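Local coordinates for protein peptidase S15/CocE/NonD (Thaumarchaeota archaeon SCGC AB-539-E09, PDB 4PF1) that is an aminopeptidase of the S15 family, a serine peptidase that probably removes residues from the amino-terminal ends of peptides through an alpha/beta-hydrolase catalytic domain, at residues N59-L64 against E150-V155; T167-I172 against Q272-M277; R353-P358 against L370-V375; V429-K434 against Y603-Q608; P488-F493 against T618-H623. One frame throughout, in Å; residues are numbered along the deposited sequence.

Contact 1 (N59-L64 against E150-V155)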
# COMPACT_ATOMS: atom_id res chain seq x y z
N ASN A 59 11.17 -28.61 36.43
CA ASN A 59 10.58 -27.84 37.54
C ASN A 59 10.05 -26.46 37.06
O ASN A 59 10.28 -25.43 37.71
CB ASN A 59 11.61 -27.67 38.68
CG ASN A 59 10.99 -27.48 40.05
OD1 ASN A 59 10.10 -28.24 40.47
ND2 ASN A 59 11.49 -26.51 40.79
N THR A 60 9.34 -26.44 35.91
CA THR A 60 8.78 -25.22 35.32
C THR A 60 7.23 -25.22 35.46
O THR A 60 6.61 -26.28 35.42
CB THR A 60 9.25 -25.06 33.84
OG1 THR A 60 8.99 -23.74 33.37
CG2 THR A 60 8.64 -26.08 32.89
N PRO A 61 6.57 -24.05 35.64
CA PRO A 61 5.10 -24.07 35.79
C PRO A 61 4.35 -24.34 34.48
O PRO A 61 4.95 -24.38 33.40
CB PRO A 61 4.78 -22.67 36.32
CG PRO A 61 5.87 -21.82 35.83
CD PRO A 61 7.11 -22.68 35.78
N ILE A 62 3.01 -24.53 34.59
CA ILE A 62 2.12 -24.77 33.45
C ILE A 62 1.21 -23.55 33.24
O ILE A 62 0.68 -23.00 34.20
CB ILE A 62 1.30 -26.08 33.67
CG1 ILE A 62 2.20 -27.33 33.65
CG2 ILE A 62 0.13 -26.21 32.65
CD1 ILE A 62 1.59 -28.57 34.34
N VAL A 63 1.01 -23.16 31.97
CA VAL A 63 0.09 -22.08 31.62
C VAL A 63 -1.01 -22.71 30.72
O VAL A 63 -0.72 -23.19 29.62
CB VAL A 63 0.80 -20.83 31.03
CG1 VAL A 63 1.58 -21.14 29.76
CG2 VAL A 63 -0.18 -19.68 30.81
N LEU A 64 -2.24 -22.83 31.27
CA LEU A 64 -3.37 -23.51 30.64
C LEU A 64 -4.37 -22.56 29.98
O LEU A 64 -4.76 -21.55 30.58
CB LEU A 64 -4.09 -24.39 31.70
CG LEU A 64 -5.43 -25.07 31.29
CD1 LEU A 64 -5.22 -26.14 30.22
CD2 LEU A 64 -6.12 -25.68 32.50
N GLU A 150 8.11 -32.67 34.13
CA GLU A 150 8.91 -31.45 33.95
C GLU A 150 8.30 -30.25 34.70
O GLU A 150 8.95 -29.21 34.81
CB GLU A 150 9.07 -31.11 32.45
CG GLU A 150 9.86 -32.14 31.65
CD GLU A 150 9.10 -33.37 31.20
OE1 GLU A 150 7.85 -33.31 31.13
OE2 GLU A 150 9.75 -34.40 30.93
N SER A 151 7.06 -30.39 35.21
CA SER A 151 6.38 -29.30 35.90
C SER A 151 6.75 -29.23 37.39
O SER A 151 7.19 -30.22 37.98
CB SER A 151 4.87 -29.42 35.74
OG SER A 151 4.29 -30.42 36.56
N ASN A 152 6.55 -28.04 38.00
CA ASN A 152 6.79 -27.79 39.43
C ASN A 152 5.49 -28.01 40.24
O ASN A 152 5.45 -27.73 41.44
CB ASN A 152 7.36 -26.37 39.65
CG ASN A 152 6.44 -25.23 39.26
OD1 ASN A 152 5.36 -25.41 38.70
ND2 ASN A 152 6.85 -24.01 39.55
N GLY A 153 4.45 -28.49 39.56
CA GLY A 153 3.14 -28.75 40.15
C GLY A 153 2.27 -27.52 40.32
O GLY A 153 1.24 -27.59 41.00
N ARG A 154 2.67 -26.39 39.71
CA ARG A 154 1.92 -25.12 39.78
C ARG A 154 1.35 -24.77 38.41
O ARG A 154 2.02 -24.95 37.39
CB ARG A 154 2.82 -23.99 40.31
CG ARG A 154 3.36 -24.23 41.72
CD ARG A 154 4.02 -22.99 42.25
NE ARG A 154 4.76 -23.25 43.49
CZ ARG A 154 5.41 -22.32 44.17
NH1 ARG A 154 5.41 -21.06 43.76
NH2 ARG A 154 6.06 -22.64 45.28
N VAL A 155 0.07 -24.33 38.38
CA VAL A 155 -0.64 -24.03 37.13
C VAL A 155 -1.28 -22.63 37.19
O VAL A 155 -1.75 -22.20 38.25
CB VAL A 155 -1.72 -25.12 36.83
CG1 VAL A 155 -2.52 -24.80 35.56
CG2 VAL A 155 -1.10 -26.51 36.73

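Contact 2 (T167-I172 against Q272-M277)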
# COMPACT_ATOMS: atom_id res chain seq x y z
N THR A 167 -11.22 -19.25 31.66
CA THR A 167 -10.23 -18.86 32.67
C THR A 167 -10.95 -18.52 33.99
O THR A 167 -10.50 -18.94 35.06
CB THR A 167 -9.37 -17.69 32.14
OG1 THR A 167 -8.56 -18.14 31.06
CG2 THR A 167 -8.48 -17.06 33.22
N LEU A 168 -12.07 -17.78 33.91
CA LEU A 168 -12.88 -17.42 35.08
C LEU A 168 -13.48 -18.66 35.74
O LEU A 168 -13.57 -18.72 36.97
CB LEU A 168 -14.01 -16.44 34.69
CG LEU A 168 -13.60 -15.05 34.22
CD1 LEU A 168 -14.78 -14.32 33.62
CD2 LEU A 168 -12.99 -14.23 35.36
N MET A 169 -13.88 -19.66 34.92
CA MET A 169 -14.47 -20.91 35.41
C MET A 169 -13.44 -21.77 36.18
O MET A 169 -13.84 -22.61 36.98
CB MET A 169 -15.10 -21.71 34.26
CG MET A 169 -16.44 -21.14 33.79
SD MET A 169 -17.75 -21.34 35.03
CE MET A 169 -19.10 -20.66 34.17
N CYS A 170 -12.12 -21.52 35.98
CA CYS A 170 -11.04 -22.23 36.68
C CYS A 170 -11.03 -21.85 38.18
O CYS A 170 -10.55 -22.64 39.00
CB CYS A 170 -9.68 -21.94 36.04
SG CYS A 170 -9.54 -22.46 34.31
N THR A 171 -11.54 -20.65 38.51
CA THR A 171 -11.54 -20.10 39.87
C THR A 171 -12.72 -20.61 40.73
O THR A 171 -12.75 -20.33 41.93
CB THR A 171 -11.53 -18.56 39.83
OG1 THR A 171 -12.81 -18.07 39.42
CG2 THR A 171 -10.44 -18.00 38.92
N ILE A 172 -13.68 -21.35 40.13
CA ILE A 172 -14.81 -21.94 40.87
C ILE A 172 -14.38 -23.32 41.36
O ILE A 172 -13.98 -24.16 40.53
CB ILE A 172 -16.11 -21.99 40.01
CG1 ILE A 172 -16.50 -20.58 39.47
CG2 ILE A 172 -17.27 -22.67 40.76
CD1 ILE A 172 -16.74 -19.46 40.55
N GLN A 272 -26.57 -16.55 34.31
CA GLN A 272 -25.31 -16.78 33.60
C GLN A 272 -24.32 -15.60 33.70
O GLN A 272 -23.16 -15.77 33.30
CB GLN A 272 -25.57 -17.11 32.13
CG GLN A 272 -26.03 -18.54 31.91
CD GLN A 272 -26.26 -18.82 30.45
OE1 GLN A 272 -25.40 -19.35 29.75
NE2 GLN A 272 -27.43 -18.44 29.97
N ALA A 273 -24.76 -14.44 34.23
CA ALA A 273 -23.88 -13.26 34.38
C ALA A 273 -22.69 -13.60 35.29
O ALA A 273 -22.88 -13.94 36.46
CB ALA A 273 -24.67 -12.09 34.95
N MET A 274 -21.48 -13.61 34.70
CA MET A 274 -20.24 -14.01 35.37
C MET A 274 -19.87 -13.11 36.55
O MET A 274 -19.31 -13.61 37.52
CB MET A 274 -19.09 -14.07 34.36
CG MET A 274 -19.26 -15.17 33.33
SD MET A 274 -19.45 -16.80 34.09
CE MET A 274 -17.71 -17.24 34.29
N ASP A 275 -20.19 -11.81 36.47
CA ASP A 275 -19.93 -10.87 37.57
C ASP A 275 -20.81 -11.20 38.78
O ASP A 275 -20.33 -11.21 39.91
CB ASP A 275 -20.15 -9.41 37.11
CG ASP A 275 -21.57 -9.10 36.65
OD1 ASP A 275 -22.05 -9.78 35.71
OD2 ASP A 275 -22.19 -8.19 37.22
N LYS A 276 -22.10 -11.51 38.53
CA LYS A 276 -23.06 -11.85 39.57
C LYS A 276 -22.76 -13.24 40.15
O LYS A 276 -22.84 -13.42 41.37
CB LYS A 276 -24.50 -11.77 39.02
CG LYS A 276 -24.94 -10.34 38.71
CD LYS A 276 -26.23 -10.30 37.90
CE LYS A 276 -26.66 -8.88 37.57
NZ LYS A 276 -25.81 -8.26 36.52
N MET A 277 -22.36 -14.20 39.29
CA MET A 277 -22.00 -15.57 39.68
C MET A 277 -20.73 -15.58 40.56
O MET A 277 -20.76 -16.14 41.66
CB MET A 277 -21.82 -16.46 38.43
CG MET A 277 -21.72 -17.95 38.74
SD MET A 277 -20.02 -18.49 39.10
CE MET A 277 -19.37 -18.64 37.45

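Contact 3 (R353-P358 against L370-V375)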
# COMPACT_ATOMS: atom_id res chain seq x y z
N ARG A 353 5.19 -8.27 29.23
CA ARG A 353 6.56 -8.43 29.73
C ARG A 353 6.76 -7.82 31.13
O ARG A 353 7.42 -8.43 31.96
CB ARG A 353 7.58 -7.81 28.76
CG ARG A 353 7.67 -8.49 27.39
CD ARG A 353 8.82 -7.95 26.54
NE ARG A 353 8.85 -6.48 26.52
CZ ARG A 353 8.26 -5.73 25.60
NH1 ARG A 353 7.61 -6.30 24.59
NH2 ARG A 353 8.32 -4.41 25.68
N ASN A 354 6.23 -6.60 31.36
CA ASN A 354 6.50 -5.86 32.60
C ASN A 354 5.47 -6.05 33.72
O ASN A 354 5.78 -5.72 34.86
CB ASN A 354 6.65 -4.37 32.30
CG ASN A 354 7.87 -4.06 31.47
OD1 ASN A 354 8.98 -3.95 31.98
ND2 ASN A 354 7.68 -3.93 30.17
N VAL A 355 4.25 -6.52 33.41
CA VAL A 355 3.20 -6.67 34.42
C VAL A 355 2.73 -8.13 34.53
O VAL A 355 2.77 -8.69 35.62
CB VAL A 355 2.00 -5.70 34.18
CG1 VAL A 355 0.96 -5.82 35.30
CG2 VAL A 355 2.46 -4.25 34.03
N MET A 356 2.28 -8.74 33.40
CA MET A 356 1.73 -10.11 33.40
C MET A 356 2.78 -11.18 33.75
O MET A 356 2.50 -12.03 34.59
CB MET A 356 1.06 -10.44 32.06
CG MET A 356 0.22 -11.72 32.12
SD MET A 356 -0.29 -12.37 30.50
CE MET A 356 1.29 -12.85 29.84
N GLN A 357 3.97 -11.15 33.10
CA GLN A 357 5.00 -12.15 33.38
C GLN A 357 5.52 -12.05 34.85
O GLN A 357 5.53 -13.08 35.52
CB GLN A 357 6.16 -12.09 32.36
CG GLN A 357 7.03 -13.36 32.32
CD GLN A 357 6.24 -14.66 32.13
OE1 GLN A 357 5.30 -14.75 31.33
NE2 GLN A 357 6.64 -15.70 32.84
N PRO A 358 5.83 -10.85 35.42
CA PRO A 358 6.26 -10.81 36.84
C PRO A 358 5.14 -11.25 37.79
O PRO A 358 5.44 -11.85 38.83
CB PRO A 358 6.64 -9.34 37.06
CG PRO A 358 6.91 -8.81 35.69
CD PRO A 358 5.92 -9.50 34.82
N LEU A 370 6.18 -8.11 42.40
CA LEU A 370 6.14 -6.78 41.79
C LEU A 370 4.97 -5.99 42.37
O LEU A 370 3.87 -6.55 42.52
CB LEU A 370 6.04 -6.88 40.25
CG LEU A 370 5.93 -5.56 39.46
CD1 LEU A 370 7.26 -4.81 39.44
CD2 LEU A 370 5.46 -5.82 38.06
N ASP A 371 5.19 -4.71 42.70
CA ASP A 371 4.15 -3.84 43.24
C ASP A 371 3.21 -3.39 42.11
O ASP A 371 3.36 -2.29 41.57
CB ASP A 371 4.78 -2.63 43.98
CG ASP A 371 3.78 -1.70 44.67
OD1 ASP A 371 2.71 -2.18 45.10
OD2 ASP A 371 4.10 -0.49 44.81
N ILE A 372 2.26 -4.27 41.74
CA ILE A 372 1.25 -4.00 40.72
C ILE A 372 0.14 -3.18 41.39
O ILE A 372 -0.33 -3.56 42.46
CB ILE A 372 0.70 -5.31 40.07
CG1 ILE A 372 1.84 -6.16 39.45
CG2 ILE A 372 -0.40 -5.02 39.02
CD1 ILE A 372 1.53 -7.64 39.31
N PRO A 373 -0.29 -2.03 40.80
CA PRO A 373 -1.35 -1.25 41.44
C PRO A 373 -2.71 -1.95 41.37
O PRO A 373 -2.87 -2.93 40.63
CB PRO A 373 -1.36 0.05 40.63
CG PRO A 373 -0.88 -0.35 39.28
CD PRO A 373 0.16 -1.41 39.53
N ARG A 374 -3.69 -1.46 42.14
CA ARG A 374 -5.06 -1.96 42.13
C ARG A 374 -5.62 -1.80 40.72
O ARG A 374 -6.21 -2.74 40.17
CB ARG A 374 -5.92 -1.20 43.15
CG ARG A 374 -7.30 -1.79 43.40
CD ARG A 374 -7.34 -2.79 44.55
NE ARG A 374 -6.58 -2.34 45.73
CZ ARG A 374 -7.08 -1.57 46.70
NH1 ARG A 374 -6.33 -1.21 47.72
NH2 ARG A 374 -8.35 -1.16 46.64
N VAL A 375 -5.38 -0.62 40.11
CA VAL A 375 -5.83 -0.29 38.76
C VAL A 375 -4.65 0.28 37.95
O VAL A 375 -3.97 1.20 38.41
CB VAL A 375 -7.07 0.66 38.76
CG1 VAL A 375 -7.42 1.12 37.35
CG2 VAL A 375 -8.27 -0.00 39.42

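Contact 4 (V429-K434 against Y603-Q608)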
# COMPACT_ATOMS: atom_id res chain seq x y z
N VAL A 429 -36.38 12.49 12.37
CA VAL A 429 -37.23 11.36 12.00
C VAL A 429 -36.34 10.14 11.75
O VAL A 429 -35.42 10.20 10.93
CB VAL A 429 -38.15 11.67 10.79
CG1 VAL A 429 -38.99 10.45 10.41
CG2 VAL A 429 -39.06 12.87 11.08
N SER A 430 -36.61 9.04 12.47
CA SER A 430 -35.89 7.79 12.30
C SER A 430 -36.71 6.86 11.41
O SER A 430 -37.84 6.50 11.75
CB SER A 430 -35.60 7.14 13.64
OG SER A 430 -35.12 5.82 13.47
N ASP A 431 -36.15 6.49 10.25
CA ASP A 431 -36.83 5.64 9.28
C ASP A 431 -36.21 4.23 9.27
O ASP A 431 -35.09 4.06 8.77
CB ASP A 431 -36.79 6.29 7.88
CG ASP A 431 -37.54 5.55 6.79
OD1 ASP A 431 -38.31 4.62 7.12
OD2 ASP A 431 -37.38 5.91 5.61
N PRO A 432 -36.95 3.20 9.76
CA PRO A 432 -36.40 1.83 9.75
C PRO A 432 -36.15 1.28 8.34
O PRO A 432 -35.38 0.34 8.19
CB PRO A 432 -37.47 1.02 10.49
CG PRO A 432 -38.26 2.03 11.27
CD PRO A 432 -38.28 3.24 10.39
N ALA A 433 -36.78 1.88 7.29
CA ALA A 433 -36.54 1.47 5.90
C ALA A 433 -35.15 1.96 5.44
O ALA A 433 -34.58 1.39 4.51
CB ALA A 433 -37.64 2.01 4.99
N LYS A 434 -34.61 2.99 6.12
CA LYS A 434 -33.28 3.53 5.87
C LYS A 434 -32.46 3.56 7.18
O LYS A 434 -32.21 4.64 7.73
CB LYS A 434 -33.37 4.94 5.24
CG LYS A 434 -33.68 4.92 3.75
CD LYS A 434 -33.87 6.32 3.22
CE LYS A 434 -33.91 6.36 1.72
NZ LYS A 434 -34.47 7.63 1.22
N TYR A 603 -42.59 -2.18 11.04
CA TYR A 603 -41.47 -1.25 10.83
C TYR A 603 -41.99 0.08 10.27
O TYR A 603 -42.27 0.20 9.07
CB TYR A 603 -40.40 -1.88 9.90
CG TYR A 603 -39.72 -3.09 10.52
CD1 TYR A 603 -40.30 -4.36 10.44
CD2 TYR A 603 -38.51 -2.97 11.19
CE1 TYR A 603 -39.70 -5.47 11.03
CE2 TYR A 603 -37.89 -4.07 11.78
CZ TYR A 603 -38.49 -5.32 11.70
OH TYR A 603 -37.89 -6.42 12.27
N ARG A 604 -42.15 1.09 11.15
CA ARG A 604 -42.70 2.39 10.76
C ARG A 604 -41.80 3.55 11.19
O ARG A 604 -41.14 3.48 12.23
CB ARG A 604 -44.10 2.61 11.36
CG ARG A 604 -45.12 1.50 11.08
CD ARG A 604 -46.56 1.96 11.34
NE ARG A 604 -46.72 2.66 12.62
CZ ARG A 604 -47.01 3.96 12.73
NH1 ARG A 604 -47.18 4.70 11.64
NH2 ARG A 604 -47.12 4.51 13.93
N LYS A 605 -41.86 4.67 10.43
CA LYS A 605 -41.15 5.92 10.71
C LYS A 605 -41.63 6.50 12.03
O LYS A 605 -42.81 6.37 12.36
CB LYS A 605 -41.38 6.95 9.60
CG LYS A 605 -40.71 6.63 8.28
CD LYS A 605 -40.96 7.74 7.27
CE LYS A 605 -40.59 7.33 5.87
NZ LYS A 605 -40.73 8.46 4.91
N ALA A 606 -40.73 7.13 12.78
CA ALA A 606 -41.08 7.76 14.05
C ALA A 606 -40.37 9.09 14.21
O ALA A 606 -39.23 9.24 13.76
CB ALA A 606 -40.73 6.84 15.20
N THR A 607 -41.06 10.06 14.82
CA THR A 607 -40.53 11.38 15.12
C THR A 607 -39.87 11.32 16.49
O THR A 607 -40.53 11.02 17.47
CB THR A 607 -41.66 12.43 15.03
OG1 THR A 607 -42.22 12.37 13.72
CG2 THR A 607 -41.18 13.84 15.32
N GLN A 608 -38.55 11.55 16.53
CA GLN A 608 -37.76 11.46 17.76
C GLN A 608 -37.39 12.84 18.27
O GLN A 608 -37.00 13.70 17.48
CB GLN A 608 -36.48 10.61 17.56
CG GLN A 608 -36.62 9.42 16.59
CD GLN A 608 -37.43 8.28 17.16
OE1 GLN A 608 -38.63 8.39 17.37
NE2 GLN A 608 -36.79 7.14 17.34

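Contact 5 (P488-F493 against T618-H623)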
# COMPACT_ATOMS: atom_id res chain seq x y z
N PRO A 488 -18.86 6.98 31.72
CA PRO A 488 -19.85 8.04 31.48
C PRO A 488 -21.26 7.45 31.47
O PRO A 488 -21.44 6.30 31.08
CB PRO A 488 -19.47 8.58 30.09
CG PRO A 488 -18.22 7.83 29.68
CD PRO A 488 -18.18 6.59 30.48
N VAL A 489 -22.25 8.21 31.95
CA VAL A 489 -23.64 7.75 31.98
C VAL A 489 -24.51 8.77 31.25
O VAL A 489 -24.49 9.96 31.59
CB VAL A 489 -24.15 7.45 33.42
CG1 VAL A 489 -25.64 7.10 33.42
CG2 VAL A 489 -23.34 6.33 34.07
N ALA A 490 -25.25 8.32 30.23
CA ALA A 490 -26.14 9.19 29.48
C ALA A 490 -27.49 9.26 30.17
O ALA A 490 -28.16 8.24 30.34
CB ALA A 490 -26.29 8.68 28.05
N ARG A 491 -27.86 10.47 30.63
CA ARG A 491 -29.17 10.71 31.22
C ARG A 491 -30.00 11.33 30.12
O ARG A 491 -29.93 12.53 29.88
CB ARG A 491 -29.06 11.61 32.46
CG ARG A 491 -30.34 11.66 33.28
CD ARG A 491 -30.19 12.50 34.53
NE ARG A 491 -30.16 13.94 34.23
CZ ARG A 491 -29.09 14.71 34.38
NH1 ARG A 491 -27.95 14.20 34.84
NH2 ARG A 491 -29.15 16.00 34.07
N LEU A 492 -30.68 10.47 29.35
CA LEU A 492 -31.42 10.88 28.17
C LEU A 492 -32.91 11.02 28.44
O LEU A 492 -33.56 10.06 28.86
CB LEU A 492 -31.16 9.88 27.03
CG LEU A 492 -31.90 10.15 25.71
CD1 LEU A 492 -31.19 11.23 24.90
CD2 LEU A 492 -32.03 8.87 24.90
N PHE A 493 -33.45 12.21 28.16
CA PHE A 493 -34.88 12.49 28.23
C PHE A 493 -35.37 12.58 26.80
O PHE A 493 -35.02 13.53 26.09
CB PHE A 493 -35.17 13.77 29.02
CG PHE A 493 -34.90 13.67 30.50
CD1 PHE A 493 -35.89 13.25 31.38
CD2 PHE A 493 -33.66 14.03 31.03
CE1 PHE A 493 -35.65 13.18 32.76
CE2 PHE A 493 -33.41 13.92 32.40
CZ PHE A 493 -34.41 13.51 33.26
N THR A 618 -31.31 16.55 29.47
CA THR A 618 -30.48 15.52 28.84
C THR A 618 -29.02 15.93 28.97
O THR A 618 -28.67 17.07 28.64
CB THR A 618 -30.90 15.29 27.38
OG1 THR A 618 -32.22 14.74 27.35
CG2 THR A 618 -29.93 14.36 26.63
N ALA A 619 -28.18 15.02 29.50
CA ALA A 619 -26.76 15.29 29.72
C ALA A 619 -25.96 14.01 29.82
O ALA A 619 -26.51 12.95 30.11
CB ALA A 619 -26.58 16.09 31.01
N ILE A 620 -24.64 14.13 29.63
CA ILE A 620 -23.70 13.04 29.85
C ILE A 620 -23.09 13.26 31.23
O ILE A 620 -22.55 14.34 31.50
CB ILE A 620 -22.61 12.94 28.74
CG1 ILE A 620 -23.23 12.84 27.32
CG2 ILE A 620 -21.61 11.80 29.03
CD1 ILE A 620 -24.18 11.66 27.06
N GLU A 621 -23.23 12.27 32.11
CA GLU A 621 -22.67 12.34 33.46
C GLU A 621 -21.25 11.79 33.39
O GLU A 621 -21.07 10.58 33.23
CB GLU A 621 -23.53 11.57 34.46
CG GLU A 621 -24.97 12.07 34.55
CD GLU A 621 -25.91 11.23 35.40
OE1 GLU A 621 -25.47 10.19 35.95
OE2 GLU A 621 -27.09 11.62 35.53
N ILE A 622 -20.25 12.69 33.39
CA ILE A 622 -18.84 12.32 33.27
C ILE A 622 -18.05 12.70 34.52
O ILE A 622 -18.38 13.67 35.21
CB ILE A 622 -18.18 12.91 32.00
CG1 ILE A 622 -18.80 14.26 31.59
CG2 ILE A 622 -18.21 11.92 30.85
CD1 ILE A 622 -18.01 15.43 31.99
N HIS A 623 -16.98 11.94 34.79
CA HIS A 623 -16.12 12.14 35.95
C HIS A 623 -14.80 12.79 35.50
O HIS A 623 -13.93 12.11 34.95
CB HIS A 623 -15.90 10.80 36.66
CG HIS A 623 -15.07 10.88 37.89
ND1 HIS A 623 -15.57 11.40 39.07
CD2 HIS A 623 -13.80 10.46 38.10
CE1 HIS A 623 -14.59 11.30 39.95
NE2 HIS A 623 -13.50 10.74 39.41

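Contact 1 (N59-L64 against E150-V155)
Ile-62 and Val-155 meet in the dense half of this parallel strand pair. They share a face of the sheet, with CB of Ile-62 3.9 Å from CG2 of Val-155. In Ile-62, chi1 of -67° sets CG1 beside the backbone N, and the extended chi2 carries CD1 to 3.7 Å from CB of Ser-151. Helix 133-147 packs on Val-155 through Ile-141 and Val-145, while Leu-364 of helix 347-365 touches Pro-61 and Arg-154. Between the backbones, Ile-62 N donates to Arg-154 O at 3.0 Å, and Thr-60 N donates to Glu-150 O. The return bond from Asn-152 N to Thr-60 O is less regular, its donor standing well above the carbonyl plane. A beta bulge lies between these bonds, where the register slips by two residues. Asn-152 fills the step: OD1 accepts from Arg-154 N at 3.0 Å in an Asx turn and rests 3.2 Å from CA of Pro-61, while ND2 is held by Leu-364 O. The Asn-59 end is looser and exposed. There OD1 of Asn-59 rests against CB of Asn-152, at 3.4 Å, and the two amide planes are nearly perpendicular (86°). Arg-154 turns its guanidinium away to a salt bridge with Asp-366. Parallel strands packed between helices are typical of the central sheet of the alpha/beta-hydrolase fold.

Contact 2 (T167-I172 against Q272-M277)
This is a buried, wholly apolar contact between two helical segments of the alpha/beta-hydrolase domain, in which three methionines pack with Leu-168 and Ile-172. One segment comes from the C-terminal part of helix 162-169, which follows strand 154-160; Ser-161, at the junction, is probably the nucleophile of a Ser-His-Asp triad with His-328 and Asp-295. The other opens helix 274-279, with Ala-273 at its N-cap. The backbones stay well apart, the CA atoms of Leu-168 and Met-274 being 8.1 Å from each other, and long side chains span the gap. Bent at chi2 and chi3, Met-274 brings its methyl CE to 3.8 Å from CB of Leu-168. The same methyl lies 3.7 Å from CE of Met-169, whose chain crosses that of Met-274 at about a right angle. Met-169 also crosses Met-277, CE to CE 3.9 Å, so its methyl rests against two methionines at once. Around this cluster, Leu-168 also packs on Pro-183 of strand 178-184, and Met-277 on Leu-122. Thr-171 OG1 and Thr-171 N both bond to Leu-168 O, tying down the turn that presents Ile-172. Ile-172 and Met-277 then meet tip to tip, CD1 of Ile-172 lying 3.7 Å from SD of Met-277.

Contact 3 (R353-P358 against L370-V375)
Leu-370 carries CG opposite its backbone N (chi1 177°), and this extended start brings CD2 against Asn-354 O and the ring of Pro-358 on helix 347-365. Ile-372 differs: with chi1 at -57° it sets CG1 beside the backbone N and leaves CG2 anti to that nitrogen, so CG2 faces Val-355 while CD1 reaches on to the helix backbone. Two apolar pairs result. Leu-370 and Pro-358 lie side by side and point the same way, CD2 of Leu-370 being 3.8 Å from CB of Pro-358 and 4.1 Å from CG on the same ring. Val-355 and Ile-372 meet obliquely through single methyls, CG1 of Val-355 to CG2 of Ile-372 at 4.0 Å. Two methyls also approach main-chain oxygens: CD2 of Leu-370 lies 3.2 Å from Asn-354 O, and CD1 of Ile-372 is 4.0 Å from Val-355 O. The helix is irregular here, with a wider pi-type turn at 353-356 and a kink at Pro-358, whose proline nitrogen has no hydrogen to give to the turn before. The incoming chain has no regular structure; it makes an inverse gamma turn centred on Asp-371, whose carboxylate makes a salt bridge with Arg-387. From there the chain runs on to strand 375-379 of the large sheet. No hydrogen bond joins the two segments: the contact is a small surface patch of methyl and ring packing, a chemistry consistent with the loop resting on the helix mainly by hydrocarbon packing.

Contact 4 (V429-K434 against Y603-Q608)
At the edge of the Tyr-603 ring, near its plane, sits CB of Pro-432, 4.2 Å from CD2 of that ring; Arg-586 makes a cation-pi interaction with the same tyrosine. The pyrrolidine of Pro-432 also lies against the main chain, with CG 3.4 Å from Arg-604 O. The carboxylate of Asp-431 is a second flat group in the contact. Its OD1 is met from above the plane by Ala-433 N at 3.1 Å, an Asx turn that fixes the start of the type I turn 431-434. Lys-605 passes this carboxylate with its aliphatic chain, extended beyond CG, placing CG 3.3 Å from OD1 of Asp-431 and CE 3.5 Å from OD2. Its ammonium overshoots: NZ remains 4.3 Å from OD2 of Asp-431, beyond a salt bridge. Away from the turn the segments become antiparallel strands. Ser-430 and Ala-606 form a hydrogen-bonded pair, Ser-430 N to Ala-606 O at 2.9 Å and Ala-606 N to Ser-430 O at 3.1 Å, while Val-429 faces Thr-607 in a non-hydrogen-bonded pair. Ser-430 OG turns to Gln-589. Past the turn, Lys-434 bonds to Val-470 O of the second subunit, so the turn also borders a subunit interface. The chemistry implies that two backbone bonds set the register, and that Asp-431 and Lys-605 probably add a modest electrostatic attraction near the surface.

Contact 5 (P488-F493 against T618-H623)
Two neighbouring antiparallel strands of the C-terminal beta domain, 489-496 and 606-625, make this buried contact, their local axes 157° apart. Four backbone bonds join them, two for each hydrogen-bonded pair: Val-489 with Glu-621, where Glu-621 N reaches Val-489 O at 2.7 Å, and Arg-491 with Ala-619. Phe-493 N continues the series by donating to a side chain, Thr-618 OG1, at 2.9 Å; that hydroxyl is also bonded to Trp-611 O. On one face, a salt bridge runs diagonally between the pairs. The chain of Arg-491 bends at chi3 (74°) and brings NH1 to OE2 of Glu-621 at 2.8 Å. The oxygen lies in the guanidinium plane and uses its anti lone pair, the two planes being 38° apart. Both partners are tied further, NH1 to Asp-405 and OE1 of Glu-621 to Tyr-403, so strand 401-408 joins the polar network. The other face is apolar: CD1 of Ile-620 lies 3.8 Å from CB of Ala-490, and CB of Pro-488 3.6 Å from CG2 of Ile-622. Strand 502-510, from a second sheet, covers Pro-488 and Ile-620. Two antiparallel sheets packed through such a face are typical of a beta-sandwich, consistent with the non-catalytic domain of S15 peptidases.

How the contacts relate
Contacts 1 to 3 belong to the alpha/beta-hydrolase part and its exit, contacts 4 and 5 to the C-terminal beta domain. Strand 154-160 of contact 1 leads directly into helix 162-169 of contact 2, their centres 23 Å apart. Contact 3 comes next along the chain, about 20 Å from contact 1 between centres; helix 347-365, which it uses, also touches contact 1. Contacts 4 and 5 share the long strand 606-625 at centres 24 Å apart, and their segments alternate in sequence, so the chain's last strand pairs, in these two contacts, with strands 425-430 and 489-496. Contacts 1 and 4 lie 59 Å apart between centres, on opposite sides of the chain's centre, reflecting the separation of the hydrolase part from the C-terminal beta domain.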